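Long-range contact in ferritin (Pseudo-nitzschia multiseries, PDB 4IWK), which probably stores iron in a soluble, non-toxic form, taking it up as ferrous ions and oxidising them to ferric iron at di-iron ferroxidase centres: residues T18-F30 against W81-E95. Sequence-based numbering, arbitrary orientation. Where two conformers were deposited one is given.
Sequences TASQVYLSASIWF and WSSPEDVWQSILELE. With FE (Fe (III) ion), chain I.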
loop_
_atom_site.group_PDB
_atom_site.type_symbol
_atom_site.label_atom_id
_atom_site.label_comp_id
_atom_site.label_asym_id
_atom_site.label_seq_id
_atom_site.Cartn_x
_atom_site.Cartn_y
_atom_site.Cartn_z
ATOM N N THR A 18 3.060 51.497 -11.430
ATOM C CA THR A 18 2.297 52.570 -10.770
ATOM C C THR A 18 1.092 51.950 -10.095
ATOM O O THR A 18 0.810 52.213 -8.907
ATOM C CB THR A 18 1.867 53.617 -11.814
ATOM O OG1 THR A 18 3.060 54.212 -12.349
ATOM C CG2 THR A 18 0.989 54.693 -11.219
ATOM N N ALA A 19 0.415 51.074 -10.827
ATOM C CA ALA A 19 -0.747 50.407 -10.237
ATOM C C ALA A 19 -0.371 49.490 -9.086
ATOM O O ALA A 19 -1.044 49.498 -8.108
ATOM C CB ALA A 19 -1.460 49.573 -11.285
ATOM N N SER A 20 0.767 48.831 -9.172
ATOM C CA SER A 20 1.214 48.022 -8.026
ATOM C C SER A 20 1.337 48.877 -6.758
ATOM O O SER A 20 0.942 48.455 -5.655
ATOM C CB SER A 20 2.552 47.393 -8.397
ATOM O OG SER A 20 2.969 46.583 -7.303
ATOM N N GLN A 21 1.910 50.082 -6.939
ATOM C CA GLN A 21 2.131 50.973 -5.768
ATOM C C GLN A 21 0.823 51.535 -5.272
ATOM O O GLN A 21 0.628 51.754 -4.050
ATOM C CB GLN A 21 3.100 52.160 -6.152
ATOM C CG GLN A 21 4.541 51.689 -6.275
ATOM C CD GLN A 21 5.064 51.323 -4.841
ATOM O OE1 GLN A 21 4.980 50.139 -4.497
ATOM N NE2 GLN A 21 5.526 52.305 -4.053
ATOM N N VAL A 22 -0.117 51.851 -6.194
ATOM C CA VAL A 22 -1.423 52.313 -5.745
ATOM C C VAL A 22 -2.173 51.209 -4.918
ATOM O O VAL A 22 -2.791 51.490 -3.845
ATOM C CB VAL A 22 -2.255 52.770 -6.958
ATOM C CG1 VAL A 22 -3.713 53.098 -6.482
ATOM C CG2 VAL A 22 -1.608 54.068 -7.591
ATOM N N TYR A 23 -2.126 49.981 -5.408
ATOM C CA TYR A 23 -2.713 48.872 -4.604
ATOM C C TYR A 23 -2.028 48.746 -3.284
ATOM O O TYR A 23 -2.734 48.508 -2.286
ATOM C CB TYR A 23 -2.558 47.558 -5.440
ATOM C CG TYR A 23 -3.736 47.372 -6.380
ATOM C CD1 TYR A 23 -3.563 47.261 -7.757
ATOM C CD2 TYR A 23 -4.987 47.047 -5.852
ATOM C CE1 TYR A 23 -4.661 47.022 -8.643
ATOM C CE2 TYR A 23 -6.082 46.760 -6.686
ATOM C CZ TYR A 23 -5.895 46.731 -8.058
ATOM O OH TYR A 23 -6.926 46.429 -8.934
ATOM N N LEU A 24 -0.683 48.970 -3.217
ATOM C CA LEU A 24 -0.041 48.824 -1.917
ATOM C C LEU A 24 -0.542 49.995 -1.037
ATOM O O LEU A 24 -0.827 49.791 0.152
ATOM C CB LEU A 24 1.488 48.936 -2.091
ATOM C CG LEU A 24 2.268 48.946 -0.772
ATOM C CD1 LEU A 24 1.998 47.579 -0.076
ATOM C CD2 LEU A 24 3.769 49.053 -1.039
ATOM N N SER A 25 -0.664 51.213 -1.589
ATOM C CA SER A 25 -1.224 52.324 -0.806
ATOM C C SER A 25 -2.653 52.011 -0.264
ATOM O O SER A 25 -2.952 52.332 0.906
ATOM C CB SER A 25 -1.209 53.634 -1.623
ATOM O OG SER A 25 -2.251 53.701 -2.594
ATOM N N ALA A 26 -3.495 51.379 -1.111
ATOM C CA ALA A 26 -4.849 50.969 -0.638
ATOM C C ALA A 26 -4.734 49.952 0.513
ATOM O O ALA A 26 -5.479 50.036 1.492
ATOM C CB ALA A 26 -5.665 50.401 -1.779
ATOM N N SER A 27 -3.821 48.981 0.377
ATOM C CA SER A 27 -3.634 47.993 1.459
ATOM C C SER A 27 -3.262 48.682 2.774
ATOM O O SER A 27 -3.690 48.296 3.863
ATOM C CB SER A 27 -2.534 46.978 1.067
ATOM O OG SER A 27 -1.227 47.448 1.392
ATOM N N ILE A 28 -2.446 49.727 2.673
ATOM C CA ILE A 28 -2.011 50.442 3.930
ATOM C C ILE A 28 -3.212 51.152 4.509
ATOM O O ILE A 28 -3.474 51.042 5.697
ATOM C CB ILE A 28 -0.852 51.429 3.579
ATOM C CG1 ILE A 28 0.415 50.643 3.227
ATOM C CG2 ILE A 28 -0.687 52.355 4.771
ATOM C CD1 ILE A 28 1.455 51.566 2.572
ATOM N N TRP A 29 -4.014 51.855 3.670
ATOM C CA TRP A 29 -5.174 52.514 4.195
ATOM C C TRP A 29 -6.083 51.513 4.873
ATOM O O TRP A 29 -6.613 51.757 5.969
ATOM C CB TRP A 29 -5.910 53.299 3.031
ATOM C CG TRP A 29 -6.963 54.197 3.634
ATOM C CD1 TRP A 29 -6.803 55.541 3.961
ATOM C CD2 TRP A 29 -8.300 53.829 4.002
ATOM N NE1 TRP A 29 -7.983 56.013 4.532
ATOM C CE2 TRP A 29 -8.913 54.992 4.579
ATOM C CE3 TRP A 29 -9.017 52.622 3.978
ATOM C CZ2 TRP A 29 -10.287 54.980 5.057
ATOM C CZ3 TRP A 29 -10.359 52.583 4.459
ATOM C CH2 TRP A 29 -10.969 53.777 5.044
ATOM N N PHE A 30 -6.396 50.393 4.185
ATOM C CA PHE A 30 -7.296 49.412 4.772
ATOM C C PHE A 30 -6.714 48.875 6.088
ATOM O O PHE A 30 -7.472 48.746 7.033
ATOM C CB PHE A 30 -7.459 48.261 3.785
ATOM C CG PHE A 30 -8.453 48.604 2.695
ATOM C CD1 PHE A 30 -9.676 49.162 3.034
ATOM C CD2 PHE A 30 -8.158 48.378 1.365
ATOM C CE1 PHE A 30 -10.668 49.463 2.053
ATOM C CE2 PHE A 30 -9.137 48.663 0.369
ATOM C CZ PHE A 30 -10.384 49.230 0.715
ATOM N N TRP A 81 -8.618 59.625 0.763
ATOM C CA TRP A 81 -9.580 58.581 1.094
ATOM C C TRP A 81 -10.108 58.642 2.545
ATOM O O TRP A 81 -9.322 58.776 3.478
ATOM C CB TRP A 81 -8.799 57.234 1.044
ATOM C CG TRP A 81 -8.471 56.795 -0.394
ATOM C CD1 TRP A 81 -9.075 57.200 -1.539
ATOM C CD2 TRP A 81 -7.383 55.919 -0.774
ATOM N NE1 TRP A 81 -8.485 56.560 -2.641
ATOM C CE2 TRP A 81 -7.438 55.779 -2.184
ATOM C CE3 TRP A 81 -6.402 55.213 -0.053
ATOM C CZ2 TRP A 81 -6.560 54.991 -2.905
ATOM C CZ3 TRP A 81 -5.516 54.431 -0.774
ATOM C CH2 TRP A 81 -5.605 54.284 -2.171
ATOM N N SER A 82 -11.398 58.588 2.710
ATOM C CA SER A 82 -11.942 58.651 4.074
ATOM C C SER A 82 -12.902 57.446 4.318
ATOM O O SER A 82 -13.397 57.216 5.439
ATOM C CB SER A 82 -12.553 60.059 4.314
ATOM O OG SER A 82 -13.556 60.192 3.387
ATOM N N SER A 83 -13.138 56.605 3.291
ATOM C CA SER A 83 -13.934 55.433 3.564
ATOM C C SER A 83 -13.593 54.324 2.581
ATOM O O SER A 83 -12.876 54.621 1.603
ATOM C CB SER A 83 -15.425 55.767 3.365
ATOM O OG SER A 83 -15.636 56.077 2.002
ATOM N N PRO A 84 -14.005 53.061 2.857
ATOM C CA PRO A 84 -13.722 51.978 1.846
ATOM C C PRO A 84 -14.273 52.311 0.500
ATOM O O PRO A 84 -13.623 51.984 -0.531
ATOM C CB PRO A 84 -14.353 50.705 2.442
ATOM C CG PRO A 84 -14.234 51.006 3.960
ATOM C CD PRO A 84 -14.532 52.496 4.127
ATOM N N GLU A 85 -15.453 52.913 0.451
ATOM C CA GLU A 85 -15.972 53.277 -0.893
ATOM C C GLU A 85 -15.011 54.175 -1.720
ATOM O O GLU A 85 -14.850 53.960 -2.965
ATOM C CB GLU A 85 -17.298 54.027 -0.734
ATOM C CG GLU A 85 -17.934 54.095 -2.117
ATOM C CD GLU A 85 -19.254 54.854 -2.072
ATOM O OE1 GLU A 85 -19.912 54.746 -1.023
ATOM O OE2 GLU A 85 -19.612 55.495 -3.105
ATOM N N ASP A 86 -14.346 55.141 -1.051
ATOM C CA ASP A 86 -13.442 56.005 -1.754
ATOM C C ASP A 86 -12.280 55.174 -2.309
ATOM O O ASP A 86 -11.785 55.454 -3.418
ATOM C CB ASP A 86 -12.820 57.036 -0.785
ATOM C CG ASP A 86 -13.837 58.056 -0.237
ATOM O OD1 ASP A 86 -14.880 58.290 -0.900
ATOM O OD2 ASP A 86 -13.523 58.671 0.819
ATOM N N VAL A 87 -11.769 54.263 -1.504
ATOM C CA VAL A 87 -10.603 53.487 -1.932
ATOM C C VAL A 87 -11.020 52.599 -3.166
ATOM O O VAL A 87 -10.334 52.612 -4.187
ATOM C CB VAL A 87 -10.120 52.525 -0.838
ATOM C CG1 VAL A 87 -8.793 51.867 -1.320
ATOM C CG2 VAL A 87 -9.803 53.359 0.437
ATOM N N TRP A 88 -12.122 51.845 -3.033
ATOM C CA TRP A 88 -12.532 51.001 -4.169
ATOM C C TRP A 88 -12.814 51.791 -5.438
ATOM O O TRP A 88 -12.540 51.361 -6.517
ATOM C CB TRP A 88 -13.740 50.180 -3.747
ATOM C CG TRP A 88 -13.333 49.035 -2.796
ATOM C CD1 TRP A 88 -13.497 48.995 -1.462
ATOM C CD2 TRP A 88 -12.665 47.815 -3.173
ATOM N NE1 TRP A 88 -13.034 47.777 -0.967
ATOM C CE2 TRP A 88 -12.468 47.081 -2.001
ATOM C CE3 TRP A 88 -12.232 47.280 -4.424
ATOM C CZ2 TRP A 88 -11.884 45.810 -2.002
ATOM C CZ3 TRP A 88 -11.617 46.017 -4.421
ATOM C CH2 TRP A 88 -11.459 45.311 -3.204
ATOM N N GLN A 89 -13.368 52.979 -5.292
ATOM C CA GLN A 89 -13.601 53.818 -6.473
ATOM C C GLN A 89 -12.282 54.242 -7.146
ATOM O O GLN A 89 -12.123 54.195 -8.381
ATOM C CB GLN A 89 -14.439 55.081 -6.018
ATOM C CG GLN A 89 -14.511 56.138 -7.171
ATOM C CD GLN A 89 -15.453 55.661 -8.322
ATOM O OE1 GLN A 89 -16.466 55.047 -8.035
ATOM N NE2 GLN A 89 -15.075 55.888 -9.600
ATOM N N SER A 90 -11.288 54.555 -6.317
ATOM C CA SER A 90 -9.955 54.821 -6.908
ATOM C C SER A 90 -9.355 53.580 -7.587
ATOM O O SER A 90 -8.678 53.741 -8.633
ATOM C CB SER A 90 -8.974 55.290 -5.827
ATOM O OG SER A 90 -9.340 56.624 -5.384
ATOM N N ILE A 91 -9.584 52.393 -7.024
ATOM C CA ILE A 91 -9.010 51.171 -7.633
ATOM C C ILE A 91 -9.776 50.924 -8.957
ATOM O O ILE A 91 -9.168 50.525 -9.956
ATOM C CB ILE A 91 -9.171 50.001 -6.703
ATOM C CG1 ILE A 91 -8.295 50.268 -5.447
ATOM C CG2 ILE A 91 -8.839 48.677 -7.357
ATOM C CD1 ILE A 91 -6.858 50.487 -5.820
ATOM N N LEU A 92 -11.073 51.162 -8.994
ATOM C CA LEU A 92 -11.793 51.015 -10.310
ATOM C C LEU A 92 -11.196 51.939 -11.349
ATOM O O LEU A 92 -10.865 51.512 -12.479
ATOM C CB LEU A 92 -13.279 51.349 -10.089
ATOM C CG LEU A 92 -14.029 51.257 -11.476
ATOM C CD1 LEU A 92 -14.038 49.860 -12.047
ATOM C CD2 LEU A 92 -15.446 51.771 -11.213
ATOM N N GLU A 93 -10.991 53.192 -10.998
ATOM C CA GLU A 93 -10.374 54.159 -11.903
ATOM C C GLU A 93 -8.988 53.739 -12.358
ATOM O O GLU A 93 -8.659 53.955 -13.515
ATOM C CB GLU A 93 -10.350 55.516 -11.239
ATOM C CG GLU A 93 -11.744 56.108 -11.187
ATOM C CD GLU A 93 -11.801 57.321 -10.279
ATOM O OE1 GLU A 93 -10.765 57.874 -9.998
ATOM O OE2 GLU A 93 -12.883 57.727 -9.844
ATOM N N LEU A 94 -8.175 53.201 -11.394
ATOM C CA LEU A 94 -6.827 52.707 -11.704
ATOM C C LEU A 94 -6.940 51.602 -12.801
ATOM O O LEU A 94 -6.152 51.608 -13.787
ATOM C CB LEU A 94 -6.225 52.101 -10.442
ATOM C CG LEU A 94 -4.819 51.475 -10.603
ATOM C CD1 LEU A 94 -3.783 52.569 -10.880
ATOM C CD2 LEU A 94 -4.525 50.669 -9.321
ATOM N N GLU A 95 -7.816 50.642 -12.576
ATOM C CA GLU A 95 -7.998 49.527 -13.552
ATOM C C GLU A 95 -8.461 50.065 -14.922
ATOM O O GLU A 95 -7.949 49.547 -15.966
ATOM C CB GLU A 95 -8.872 48.422 -13.037
ATOM C CG GLU A 95 -8.150 47.570 -11.933
ATOM C CD GLU A 95 -6.935 46.816 -12.353
ATOM O OE1 GLU A 95 -6.612 46.799 -13.550
ATOM O OE2 GLU A 95 -6.405 46.168 -11.431
HETATM FE FE FE I . -4.999 45.027 -12.506
HETATM O O HOH W 1 -4.187 45.042 -14.244
HETATM O O HOH W 2 -4.573 43.566 -11.498
#
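Tyr23 reaches across to Glu95 and donates its hydroxyl to the carboxylate: Tyr23 OH to Glu95 OE2 is 2.6 Å, on the anti lone pair and in the plane of the phenol. Glu95 OE2 also binds the iron(III) ion at 2.1 Å, so the tyrosine is a second-shell residue that helps fix the ligand. Ile91 holds the ring from above, CD1 lying over one face at 4.2 Å from the ring centroid. Leu94 CD2 packs against Val22 CG1 and Ala19 CB. Packing is tight midway along, where Val87 CG1 meets Ala26 CB at 3.5 Å, closer than usual for two methyl groups, and also touches the Phe30 ring. Here the Trp81 ring lies against Ala26, CZ3 meeting CA.

At the far end the two indoles meet offset edge-to-face, planes at 85°, with the edge of Trp81 toward the face of Trp29. Trp29 has its CG anti to the backbone N (chi1 -169°), which carries the indole over the turn 81-83 and the start of the helix at Pro84; Trp81 CB and Val87 CG2 both lie on one face of it. Trp29 NE1 makes just a weak bond to Trp81 O (3.2 Å). Trp81 itself is pinned by a nearly straight bond from NE1 to Ser90 OG. The looser, solvent side is confined to exposed Ser82 and the outer margin of Trp29, which meet through the serine backbone; Ser83 and Asp86 form a capping box with two weak bonds.

The segments run antiparallel at 171°, joining helices 3-32 and 84-111 of the ferritin four-helix bundle; helices 36-62 and 115-145 touch Tyr23, and their Glu49 and Glu131 share the iron with Glu95.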